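Side-chain contact in beta-1,3-1,4-glucanase (Caldicellulosiruptor sp. F32, PDB 5H4R), which probably hydrolyses mixed-linkage beta-1,3-1,4-glucans such as lichenan, as a glycoside hydrolase of family 5: residues 105-108 with 113-116. The protein carries 1 engineered substitution. Residues are numbered along the deposited sequence; the frame is centred on the assembly and turned at random.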
loop_
_atom_site.group_PDB
_atom_site.type_symbol
_atom_site.label_atom_id
_atom_site.label_comp_id
_atom_site.label_asym_id
_atom_site.label_seq_id
_atom_site.Cartn_x
_atom_site.Cartn_y
_atom_site.Cartn_z
ATOM N N ASN A 105 -14.021 0.940 -12.846
ATOM C CA ASN A 105 -14.787 0.044 -13.704
ATOM C C ASN A 105 -16.079 -0.407 -13.057
ATOM O O ASN A 105 -16.762 -1.280 -13.612
ATOM C CB ASN A 105 -13.969 -1.199 -14.087
ATOM C CG ASN A 105 -12.763 -0.874 -14.931
ATOM O OD1 ASN A 105 -11.636 -1.193 -14.550
ATOM N ND2 ASN A 105 -12.981 -0.249 -16.081
ATOM N N HIS A 106 -16.444 0.205 -11.925
ATOM C CA HIS A 106 -17.574 -0.227 -11.123
ATOM C C HIS A 106 -18.451 0.941 -10.688
ATOM O O HIS A 106 -19.184 0.822 -9.700
ATOM C CB HIS A 106 -17.054 -0.986 -9.905
ATOM C CG HIS A 106 -16.117 -2.091 -10.269
ATOM N ND1 HIS A 106 -16.557 -3.287 -10.797
ATOM C CD2 HIS A 106 -14.763 -2.171 -10.229
ATOM C CE1 HIS A 106 -15.516 -4.057 -11.061
ATOM N NE2 HIS A 106 -14.412 -3.406 -10.719
ATOM N N VAL A 107 -18.401 2.063 -11.412
ATOM C CA VAL A 107 -19.198 3.229 -11.078
ATOM C C VAL A 107 -20.033 3.633 -12.284
ATOM O O VAL A 107 -19.667 3.403 -13.443
ATOM C CB VAL A 107 -18.318 4.408 -10.601
ATOM C CG1 VAL A 107 -17.652 4.050 -9.305
ATOM C CG2 VAL A 107 -17.301 4.801 -11.665
ATOM N N THR A 108 -21.194 4.204 -11.997
ATOM C CA THR A 108 -22.077 4.677 -13.042
ATOM C C THR A 108 -22.644 6.020 -12.620
ATOM O O THR A 108 -22.682 6.356 -11.436
ATOM C CB THR A 108 -23.214 3.684 -13.316
ATOM O OG1 THR A 108 -24.054 3.595 -12.164
ATOM C CG2 THR A 108 -22.673 2.302 -13.626
ATOM N N THR A 113 -21.727 6.427 -8.730
ATOM C CA THR A 113 -22.387 5.449 -7.877
ATOM C C THR A 113 -21.683 4.115 -8.001
ATOM O O THR A 113 -21.615 3.556 -9.100
ATOM C CB THR A 113 -23.853 5.291 -8.257
ATOM O OG1 THR A 113 -24.517 6.549 -8.166
ATOM C CG2 THR A 113 -24.528 4.302 -7.315
ATOM N N ILE A 114 -21.224 3.577 -6.875
ATOM C CA ILE A 114 -20.547 2.277 -6.869
ATOM C C ILE A 114 -21.582 1.167 -6.995
ATOM O O ILE A 114 -22.598 1.152 -6.288
ATOM C CB ILE A 114 -19.708 2.097 -5.593
ATOM C CG1 ILE A 114 -18.625 3.182 -5.477
ATOM C CG2 ILE A 114 -19.058 0.724 -5.592
ATOM C CD1 ILE A 114 -17.961 3.223 -4.109
ATOM N N SER A 115 -21.314 0.236 -7.905
ATOM C CA SER A 115 -22.118 -0.969 -8.043
ATOM C C SER A 115 -22.267 -1.674 -6.704
ATOM O O SER A 115 -21.274 -1.959 -6.026
ATOM C CB SER A 115 -21.462 -1.919 -9.045
ATOM O OG SER A 115 -21.849 -3.255 -8.764
ATOM N N LYS A 116 -23.516 -1.942 -6.332
ATOM C CA LYS A 116 -23.772 -2.637 -5.076
ATOM C C LYS A 116 -23.101 -4.009 -5.043
ATOM O O LYS A 116 -22.552 -4.400 -4.009
ATOM C CB LYS A 116 -25.267 -2.778 -4.838
ATOM C CG LYS A 116 -25.588 -3.342 -3.464
ATOM C CD LYS A 116 -27.097 -3.391 -3.219
ATOM C CE LYS A 116 -27.429 -4.031 -1.877
ATOM N NZ LYS A 116 -26.943 -5.440 -1.785
HETATM O O HOH W 1 -23.127 1.607 -10.453
#
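Thr113 O is gripped from two sources. Thr108 N donates to Thr113 O at 3.0 Å. A water also donates to Thr113 O, at 2.8 Å. The same water bonds Thr108 OG1, so it bridges the side chain of one strand to the backbone of the other. Thr108 has chi1 at 65°, which sets OG1 between its backbone N and carbonyl carbon and turns it to the water. Val107 CA adds a CH...O contact to Thr113 O. Thr113 N closes the pair with a bond to Thr108 O of 2.9 Å. These strands form a two-stranded antiparallel beta hairpin in the loop after strand 96-99 of the TIM barrel, leading into helix 116-131. Thr108 and Thr113 are its hydrogen-bonded pair. Val107 and Ile114 are the non-hydrogen-bonded pair, on the face opposite the threonine side chains. There Val107 CG1 meets Ile114 CG1 at 4.0 Å, the two side chains crossing at a slant, and both rest on Ile166 of helix 156-173. Just beyond this pair, away from the turn, Ser115 N donates to His106 O at 2.8 Å. Ser115 is the N-cap of helix 116-131, its OG bonded to Trp118 N. Glu69 hydrogen-bonds Ser115 OG through OE2 and His106 ND1 through OE1.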